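Local atomic coordinates of type I polyketide synthase PikAII (Streptomyces venezuelae, PDB entry 3QP9), a protein that probably epimerises the alpha-substituent of a beta-ketoacyl intermediate, rather than reducing its ketone, as a C2-type ketoreductase of a modular polyketide synthase. Residues A[113-118]-A[153-158]; A[127-132]-A[169-174]; A[230-235]-A[505-510]. All blocks are in the same frame, centred on the assembly; numbering follows the deposited sequence.

Contact 1 (A[113-118]-A[153-158]); sequences LLAWDE and CVTHGA
Trp116 and His156 carry the dense part of this contact. The imidazole comes edge-on to the five-membered ring of the indole, a T-shaped pair with the planes at 82° and the ring centroids 4.7 Å apart. A chi1 of 59° sets CG of His156 between its backbone N and carbonyl carbon and so places the imidazole against the indole. His156 CD2 does the touching, 3.5 Å from Trp116 CD1 and nearer the rim of that ring than its middle. The opposite face of the indole is taken by CB of Leu113, so the ring is clamped between a histidine edge and an aliphatic carbon. Thr155 CA lies at the edge of the indole, near its plane, and Trp116 CZ2 packs 4.2 Å from Val154 CG1. Ala115 CB meets Thr155 CG2 at 3.9 Å.

The two segments are the C-terminal end of strand 151-156 and the turn that follows its parallel neighbour, strand 109-112. Helix 130-144 joins these strands in a beta-alpha-beta crossover of the Rossmann type. Where the turn leaves the sheet, direct strand pairing stops and a bridging water takes over: water 1 accepts from Ala115 N (2.9 Å) and donates to Val154 O (2.7 Å).

The looser side begins next to the touching atom: His156 is partly exposed, and its NE2 has water 2 in the ring plane at 3.1 Å, while ND1 is hydrogen-bonded to Ser198 O. Glu118, also partly exposed, brings OE2 no closer than 5.2 Å to His156 NE2; that oxygen is hydrogen-bonded to Ser169 and Gln172 instead.

Contact 2 (A[127-132]-A[169-174]); sequences PFTRGT and SPAQAM
Met174 reaches across from helix 170-185 to the residues leading into helix 130-144 and its first turn, and supplies the largest share of the buried surface. A bend at its last torsion (chi3 -76°) turns the methyl group CE onto the other segment. There CE lies 3.5 Å from Pro127 O and 3.9 Å from Phe128 CA, with Thr132 OG1 at 3.8 Å. The thioether methyl thus packs on backbone just after the cis peptide bond preceding Pro127, and across the segments there is no direct hydrogen bond.

Ala171, one turn earlier on the same helix, extends this surface with a single methyl. Its CB is 3.8 Å from Pro127 O and equally 3.8 Å from Thr129 CG2, so methyl groups of two residues, Ala171 and Met174, pack against the carbonyl oxygen of Pro127.

Thr132 adds the polar element. Its OG1 accepts from Thr129 N at 3.1 Å (N-H...O angle 158°), the bond from N3 side chain to N-cap backbone that makes one half of a capping box. The same hydroxyl has water 3 at 2.8 Å, and this water donates to Ala171 O at 2.6 Å, tying the two helix starts together. Across the contact, Ser169 caps its own helix by accepting from Gln172 N, and Thr129 OG1 is held by Asp117 O.

Both helix starts face helices 363-386 and 413-426: Val370 of helix 363-386 packs on Met174, Ala374 and Thr375 of that helix meet Pro127, and Phe421 of helix 413-426 lies against Pro127 and Pro170.

Contact 3 (A[230-235]-A[505-510]); sequences ARRLVR and PGTLLA
Leu233 N donates to Leu508 O across the contact, a 3.0 Å bond with an N-H...O angle of 158°. Leu508 O belongs to a type I beta turn running from Thr507 to Ala510, closed by Ala510 N donating to Thr507 O. Leu508 O collects two more contacts: the CA of Arg232 approaches it at 3.5 Å as a CA-H...O contact, and water 5 donates to it at 2.7 Å while also donating to Leu233 O at 2.8 Å. Water 4, which donates to Arg231 O, makes a second and weaker bridge to Thr507 OG1.

Strand 227-235 runs antiparallel to its neighbours 29-36 and 220-224. Arg232 and Val234 bond to the first of these and Arg231 to Gln220 at the start of the second, so the turn takes up the strand edge where 220-224 gives out. A segment from near the C-terminus is thereby fastened to a strand some 270 residues earlier in the chain.

Arg232 starts away from the turn, but its chain folds back at chi2 (-61°) and lays one face of the guanidinium over Thr507 O. Rotation of the group is fixed by NH2, which donates to Arg231 O at 3.1 Å almost exactly in the guanidinium plane, and by a salt bridge from NH1 to Glu218, whose carboxylate also hydrogen-bonds Thr507 OG1. On the apolar side, Leu508 runs alongside extended Arg231, with CD1 3.7 Å from Arg231 CG and 3.5 Å from Arg231 NH2. Arg231 NH1 is hydrogen-bonded to Ile406 O. Leu233 CD2 meets Leu509 CD2 at 4.0 Å, both leucines packing on Trp493 of helix 493-501.

All three contacts are largely buried. Contacts 1 and 2 are neighbours, their centres 8 Å apart, and share one piece of architecture: helices 130-144 and 170-185 flank strand 151-156 in sequence. They touch through Gly157 and Ser169. Contact 1 relies on a T-shaped aromatic pair between a strand end and a 3-10 turn, contact 2 on methyl groups between helix starts; each has a water bridging its two segments. Contact 2 lies deepest, its centre 10 Å from that of the chain, against 14 and 16 Å for contacts 1 and 3. Contact 3, centred about 22 and 24 Å from the centres of contacts 1 and 2, alone has a backbone hydrogen bond across its segments, supplemented by arginine packing.

Contact 1 (A[113-118]-A[153-158])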
loop_
_atom_site.group_PDB
_atom_site.type_symbol
_atom_site.label_atom_id
_atom_site.label_comp_id
_atom_site.label_asym_id
_atom_site.label_seq_id
_atom_site.Cartn_x
_atom_site.Cartn_y
_atom_site.Cartn_z
ATOM N N LEU A 113 7.792 0.424 17.534
ATOM C CA LEU A 113 8.243 -0.834 16.869
ATOM C C LEU A 113 7.052 -1.792 16.645
ATOM O O LEU A 113 7.275 -2.994 16.453
ATOM C CB LEU A 113 9.390 -1.519 17.686
ATOM C CG LEU A 113 10.591 -0.625 18.057
ATOM C CD1 LEU A 113 11.721 -1.453 18.722
ATOM C CD2 LEU A 113 11.205 0.112 16.829
ATOM N N LEU A 114 5.815 -1.303 16.729
ATOM C CA LEU A 114 4.625 -2.215 16.745
ATOM C C LEU A 114 4.447 -3.009 15.455
ATOM O O LEU A 114 3.906 -4.102 15.478
ATOM C CB LEU A 114 3.292 -1.490 17.047
ATOM C CG LEU A 114 3.180 -0.874 18.467
ATOM C CD1 LEU A 114 1.922 -0.036 18.576
ATOM C CD2 LEU A 114 3.191 -2.043 19.555
ATOM N N ALA A 115 4.925 -2.458 14.341
ATOM C CA ALA A 115 4.771 -3.151 13.045
ATOM C C ALA A 115 5.530 -4.494 13.011
ATOM O O ALA A 115 5.179 -5.379 12.208
ATOM C CB ALA A 115 5.228 -2.182 11.910
ATOM N N TRP A 116 6.518 -4.652 13.910
ATOM C CA TRP A 116 7.334 -5.857 13.926
ATOM C C TRP A 116 6.544 -7.056 14.367
ATOM O O TRP A 116 6.955 -8.170 14.085
ATOM C CB TRP A 116 8.588 -5.754 14.793
ATOM C CG TRP A 116 9.501 -4.688 14.337
ATOM C CD1 TRP A 116 9.308 -3.799 13.298
ATOM C CD2 TRP A 116 10.751 -4.375 14.912
ATOM N NE1 TRP A 116 10.398 -2.938 13.206
ATOM C CE2 TRP A 116 11.282 -3.274 14.201
ATOM C CE3 TRP A 116 11.465 -4.894 15.984
ATOM C CZ2 TRP A 116 12.484 -2.697 14.539
ATOM C CZ3 TRP A 116 12.665 -4.302 16.326
ATOM C CH2 TRP A 116 13.189 -3.260 15.567
ATOM N N ASP A 117 5.396 -6.813 14.988
ATOM C CA ASP A 117 4.523 -7.886 15.340
ATOM C C ASP A 117 3.732 -8.381 14.113
ATOM O O ASP A 117 2.638 -7.922 13.819
ATOM C CB ASP A 117 3.593 -7.494 16.489
ATOM C CG ASP A 117 2.779 -8.704 17.038
ATOM O OD1 ASP A 117 2.812 -9.812 16.449
ATOM O OD2 ASP A 117 2.138 -8.549 18.103
ATOM N N GLU A 118 4.242 -9.427 13.504
ATOM C CA GLU A 118 3.576 -10.038 12.362
ATOM C C GLU A 118 2.597 -11.146 12.676
ATOM O O GLU A 118 2.086 -11.821 11.764
ATOM C CB GLU A 118 4.636 -10.610 11.439
ATOM C CG GLU A 118 5.718 -9.652 11.206
ATOM C CD GLU A 118 5.488 -8.884 9.898
ATOM O OE1 GLU A 118 4.365 -8.276 9.723
ATOM O OE2 GLU A 118 6.418 -8.973 9.064
ATOM N N CYS A 153 7.215 5.601 12.913
ATOM C CA CYS A 153 6.918 4.143 12.855
ATOM C C CYS A 153 7.991 3.458 12.073
ATOM O O CYS A 153 8.266 3.835 10.968
ATOM C CB CYS A 153 5.531 3.869 12.209
ATOM S SG CYS A 153 4.166 4.499 13.231
ATOM N N VAL A 154 8.637 2.480 12.673
ATOM C CA VAL A 154 9.750 1.803 12.039
ATOM C C VAL A 154 9.327 0.440 11.550
ATOM O O VAL A 154 8.659 -0.309 12.290
ATOM C CB VAL A 154 10.940 1.752 12.991
ATOM C CG1 VAL A 154 12.112 0.949 12.399
ATOM C CG2 VAL A 154 11.441 3.226 13.300
ATOM N N THR A 155 9.678 0.096 10.280
ATOM C CA THR A 155 9.379 -1.202 9.742
ATOM C C THR A 155 10.702 -1.837 9.323
ATOM O O THR A 155 11.722 -1.197 9.392
ATOM C CB THR A 155 8.449 -1.101 8.489
ATOM O OG1 THR A 155 9.085 -0.236 7.501
ATOM C CG2 THR A 155 7.029 -0.584 8.882
ATOM N N HIS A 156 10.692 -3.116 8.915
ATOM C CA HIS A 156 11.880 -3.770 8.272
ATOM C C HIS A 156 11.348 -4.609 7.148
ATOM O O HIS A 156 10.360 -5.308 7.323
ATOM C CB HIS A 156 12.724 -4.627 9.293
ATOM C CG HIS A 156 11.961 -5.721 9.963
ATOM N ND1 HIS A 156 11.970 -7.019 9.495
ATOM C CD2 HIS A 156 11.169 -5.722 11.080
ATOM C CE1 HIS A 156 11.196 -7.772 10.266
ATOM N NE2 HIS A 156 10.691 -7.010 11.233
ATOM N N GLY A 157 11.982 -4.528 5.985
ATOM C CA GLY A 157 11.558 -5.321 4.798
ATOM C C GLY A 157 10.247 -4.838 4.146
ATOM O O GLY A 157 9.672 -5.553 3.354
ATOM N N ALA A 158 9.741 -3.668 4.518
ATOM C CA ALA A 158 8.488 -3.199 3.984
ATOM C C ALA A 158 8.483 -2.550 2.559
ATOM O O ALA A 158 7.411 -2.472 1.915
ATOM C CB ALA A 158 7.745 -2.302 5.022
HETATM O O HOH W 1 6.475 -0.034 13.821
HETATM O O HOH W 2 9.118 -8.750 13.195
#

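Contact 2 (A[127-132]-A[169-174])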
loop_
_atom_site.group_PDB
_atom_site.type_symbol
_atom_site.label_atom_id
_atom_site.label_comp_id
_atom_site.label_asym_id
_atom_site.label_seq_id
_atom_site.Cartn_x
_atom_site.Cartn_y
_atom_site.Cartn_z
ATOM N N PRO A 127 -3.782 -10.767 5.369
ATOM C CA PRO A 127 -2.428 -10.372 5.850
ATOM C C PRO A 127 -2.507 -9.416 7.018
ATOM O O PRO A 127 -1.479 -9.067 7.592
ATOM C CB PRO A 127 -1.821 -9.626 4.613
ATOM C CG PRO A 127 -3.000 -9.014 3.895
ATOM C CD PRO A 127 -4.233 -9.897 4.239
ATOM N N PHE A 128 -3.715 -8.993 7.390
ATOM C CA PHE A 128 -3.841 -8.162 8.620
ATOM C C PHE A 128 -3.070 -8.839 9.753
ATOM O O PHE A 128 -3.204 -10.063 9.943
ATOM C CB PHE A 128 -5.302 -7.973 9.014
ATOM C CG PHE A 128 -5.474 -7.094 10.227
ATOM C CD1 PHE A 128 -5.525 -5.708 10.082
ATOM C CD2 PHE A 128 -5.613 -7.649 11.487
ATOM C CE1 PHE A 128 -5.698 -4.863 11.193
ATOM C CE2 PHE A 128 -5.781 -6.799 12.594
ATOM C CZ PHE A 128 -5.798 -5.407 12.431
ATOM N N THR A 129 -2.199 -8.091 10.442
ATOM C CA THR A 129 -1.429 -8.645 11.610
ATOM C C THR A 129 -1.729 -7.866 12.880
ATOM O O THR A 129 -2.397 -6.821 12.826
ATOM C CB THR A 129 0.136 -8.661 11.420
ATOM O OG1 THR A 129 0.684 -7.356 11.596
ATOM C CG2 THR A 129 0.572 -9.245 10.070
ATOM N N ARG A 130 -1.257 -8.356 14.030
ATOM C CA ARG A 130 -1.566 -7.658 15.293
ATOM C C ARG A 130 -0.892 -6.294 15.290
ATOM O O ARG A 130 -1.446 -5.301 15.757
ATOM C CB ARG A 130 -1.099 -8.489 16.462
ATOM C CG ARG A 130 -2.040 -9.688 16.770
ATOM C CD ARG A 130 -1.645 -10.362 18.122
ATOM N NE ARG A 130 -1.985 -11.802 18.178
ATOM C CZ ARG A 130 -2.203 -12.507 19.296
ATOM N NH1 ARG A 130 -2.509 -13.800 19.219
ATOM N NH2 ARG A 130 -2.125 -11.929 20.485
ATOM N N GLY A 131 0.316 -6.265 14.722
ATOM C CA GLY A 131 1.061 -5.003 14.497
ATOM C C GLY A 131 0.336 -3.950 13.673
ATOM O O GLY A 131 0.499 -2.768 13.942
ATOM N N THR A 132 -0.433 -4.373 12.665
ATOM C CA THR A 132 -1.280 -3.470 11.886
ATOM C C THR A 132 -2.335 -2.743 12.783
ATOM O O THR A 132 -2.486 -1.498 12.720
ATOM C CB THR A 132 -2.014 -4.213 10.749
ATOM O OG1 THR A 132 -1.163 -5.228 10.155
ATOM C CG2 THR A 132 -2.431 -3.238 9.636
ATOM N N SER A 169 8.535 -8.174 3.888
ATOM C CA SER A 169 7.280 -8.091 4.714
ATOM C C SER A 169 6.196 -7.192 4.139
ATOM O O SER A 169 6.093 -6.035 4.484
ATOM C CB SER A 169 7.546 -7.671 6.115
ATOM O OG SER A 169 6.246 -7.469 6.644
ATOM N N PRO A 170 5.397 -7.720 3.205
ATOM C CA PRO A 170 4.420 -6.960 2.554
ATOM C C PRO A 170 3.408 -6.535 3.605
ATOM O O PRO A 170 2.806 -5.446 3.495
ATOM C CB PRO A 170 3.844 -7.994 1.561
ATOM C CG PRO A 170 4.272 -9.343 2.190
ATOM C CD PRO A 170 5.609 -9.000 2.506
ATOM N N ALA A 171 3.257 -7.323 4.671
ATOM C CA ALA A 171 2.340 -6.835 5.693
ATOM C C ALA A 171 2.769 -5.539 6.353
ATOM O O ALA A 171 1.910 -4.690 6.654
ATOM C CB ALA A 171 2.068 -7.920 6.781
ATOM N N GLN A 172 4.066 -5.346 6.560
ATOM C CA GLN A 172 4.526 -4.060 7.184
ATOM C C GLN A 172 4.324 -2.860 6.239
ATOM O O GLN A 172 4.226 -1.738 6.700
ATOM C CB GLN A 172 5.967 -4.182 7.692
ATOM C CG GLN A 172 6.099 -5.115 8.923
ATOM C CD GLN A 172 7.450 -5.111 9.507
ATOM O OE1 GLN A 172 8.029 -4.035 9.691
ATOM N NE2 GLN A 172 7.974 -6.326 9.901
ATOM N N ALA A 173 4.347 -3.076 4.912
ATOM C CA ALA A 173 4.011 -1.946 3.982
ATOM C C ALA A 173 2.631 -1.390 4.294
ATOM O O ALA A 173 2.386 -0.281 3.891
ATOM C CB ALA A 173 4.054 -2.386 2.473
ATOM N N MET A 174 1.722 -2.153 4.971
ATOM C CA MET A 174 0.343 -1.601 5.288
ATOM C C MET A 174 0.441 -0.494 6.311
ATOM O O MET A 174 -0.358 0.438 6.309
ATOM C CB MET A 174 -0.639 -2.663 5.807
ATOM C CG MET A 174 -0.759 -3.796 4.818
ATOM S SD MET A 174 -2.202 -4.823 4.989
ATOM C CE MET A 174 -1.651 -5.741 6.440
HETATM O O HOH W 3 1.285 -4.341 9.203
#

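Contact 3 (A[230-235]-A[505-510])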
loop_
_atom_site.group_PDB
_atom_site.type_symbol
_atom_site.label_atom_id
_atom_site.label_comp_id
_atom_site.label_asym_id
_atom_site.label_seq_id
_atom_site.Cartn_x
_atom_site.Cartn_y
_atom_site.Cartn_z
ATOM N N ALA A 230 15.126 8.470 0.218
ATOM C CA ALA A 230 13.882 9.107 0.487
ATOM C C ALA A 230 12.921 8.928 -0.677
ATOM O O ALA A 230 13.296 8.955 -1.880
ATOM C CB ALA A 230 14.105 10.618 0.760
ATOM N N ARG A 231 11.673 8.752 -0.318
ATOM C CA ARG A 231 10.597 8.408 -1.257
ATOM C C ARG A 231 10.111 9.570 -2.132
ATOM O O ARG A 231 9.820 10.717 -1.634
ATOM C CB ARG A 231 9.425 7.816 -0.464
ATOM C CG ARG A 231 8.328 7.101 -1.347
ATOM C CD ARG A 231 7.564 6.094 -0.398
ATOM N NE ARG A 231 6.416 5.483 -1.141
ATOM C CZ ARG A 231 5.214 6.045 -1.318
ATOM N NH1 ARG A 231 4.254 5.356 -1.985
ATOM N NH2 ARG A 231 4.974 7.307 -0.989
ATOM N N ARG A 232 9.994 9.295 -3.408
ATOM C CA ARG A 232 9.634 10.347 -4.397
ATOM C C ARG A 232 8.653 9.762 -5.396
ATOM O O ARG A 232 8.886 8.651 -5.878
ATOM C CB ARG A 232 10.963 10.756 -5.182
ATOM C CG ARG A 232 11.972 11.553 -4.357
ATOM C CD ARG A 232 11.324 12.922 -3.863
ATOM N NE ARG A 232 12.365 13.761 -3.214
ATOM C CZ ARG A 232 12.630 13.724 -1.920
ATOM N NH1 ARG A 232 13.540 14.518 -1.397
ATOM N NH2 ARG A 232 11.957 12.870 -1.151
ATOM N N LEU A 233 7.592 10.474 -5.744
ATOM C CA LEU A 233 6.785 10.160 -6.938
ATOM C C LEU A 233 7.322 10.898 -8.138
ATOM O O LEU A 233 7.451 12.110 -8.112
ATOM C CB LEU A 233 5.326 10.542 -6.662
ATOM C CG LEU A 233 4.407 10.202 -7.841
ATOM C CD1 LEU A 233 4.187 8.666 -7.658
ATOM C CD2 LEU A 233 3.114 11.009 -7.599
ATOM N N VAL A 234 7.761 10.172 -9.163
ATOM C CA VAL A 234 8.287 10.792 -10.340
ATOM C C VAL A 234 7.550 10.326 -11.606
ATOM O O VAL A 234 6.876 9.278 -11.637
ATOM C CB VAL A 234 9.852 10.492 -10.515
ATOM C CG1 VAL A 234 10.662 11.074 -9.243
ATOM C CG2 VAL A 234 10.052 9.040 -10.749
ATOM N N ARG A 235 7.728 11.047 -12.711
ATOM C CA ARG A 235 7.165 10.547 -13.983
ATOM C C ARG A 235 7.884 9.312 -14.434
ATOM O O ARG A 235 9.118 9.188 -14.314
ATOM C CB ARG A 235 7.317 11.580 -15.128
ATOM C CG ARG A 235 6.267 12.613 -15.034
ATOM C CD ARG A 235 6.145 13.536 -16.234
ATOM N NE ARG A 235 5.202 14.572 -15.816
ATOM C CZ ARG A 235 3.883 14.457 -15.842
ATOM N NH1 ARG A 235 3.109 15.472 -15.392
ATOM N NH2 ARG A 235 3.348 13.343 -16.331
ATOM N N PRO A 505 3.413 19.890 5.233
ATOM C CA PRO A 505 4.560 19.950 4.247
ATOM C C PRO A 505 5.135 18.565 3.962
ATOM O O PRO A 505 5.087 17.687 4.810
ATOM C CB PRO A 505 5.637 20.795 4.957
ATOM C CG PRO A 505 4.989 21.296 6.247
ATOM C CD PRO A 505 3.645 20.668 6.470
ATOM N N GLY A 506 5.689 18.363 2.770
ATOM C CA GLY A 506 6.391 17.124 2.531
ATOM C C GLY A 506 7.174 17.226 1.281
ATOM O O GLY A 506 7.170 18.268 0.577
ATOM N N THR A 507 7.833 16.139 0.971
ATOM C CA THR A 507 8.832 16.192 -0.111
ATOM C C THR A 507 8.575 15.117 -1.154
ATOM O O THR A 507 9.370 14.916 -2.128
ATOM C CB THR A 507 10.226 15.908 0.427
ATOM O OG1 THR A 507 10.188 14.668 1.173
ATOM C CG2 THR A 507 10.795 17.049 1.329
ATOM N N LEU A 508 7.470 14.394 -1.035
ATOM C CA LEU A 508 7.132 13.340 -1.989
ATOM C C LEU A 508 7.076 13.820 -3.453
ATOM O O LEU A 508 7.418 13.092 -4.395
ATOM C CB LEU A 508 5.761 12.697 -1.593
ATOM C CG LEU A 508 5.459 11.455 -2.418
ATOM C CD1 LEU A 508 6.450 10.163 -2.265
ATOM C CD2 LEU A 508 3.994 11.055 -2.420
ATOM N N LEU A 509 6.642 15.052 -3.664
ATOM C CA LEU A 509 6.514 15.571 -5.034
ATOM C C LEU A 509 7.693 16.516 -5.406
ATOM O O LEU A 509 7.589 17.240 -6.371
ATOM C CB LEU A 509 5.186 16.419 -5.062
ATOM C CG LEU A 509 3.966 15.689 -4.576
ATOM C CD1 LEU A 509 2.684 16.548 -4.678
ATOM C CD2 LEU A 509 3.841 14.345 -5.461
ATOM N N ALA A 510 8.803 16.486 -4.673
ATOM C CA ALA A 510 9.915 17.437 -4.857
ATOM C C ALA A 510 10.579 17.261 -6.192
ATOM O O ALA A 510 11.171 18.196 -6.704
ATOM C CB ALA A 510 10.959 17.276 -3.700
HETATM O O HOH W 4 8.629 11.620 0.828
HETATM O O HOH W 5 9.110 13.692 -6.449
#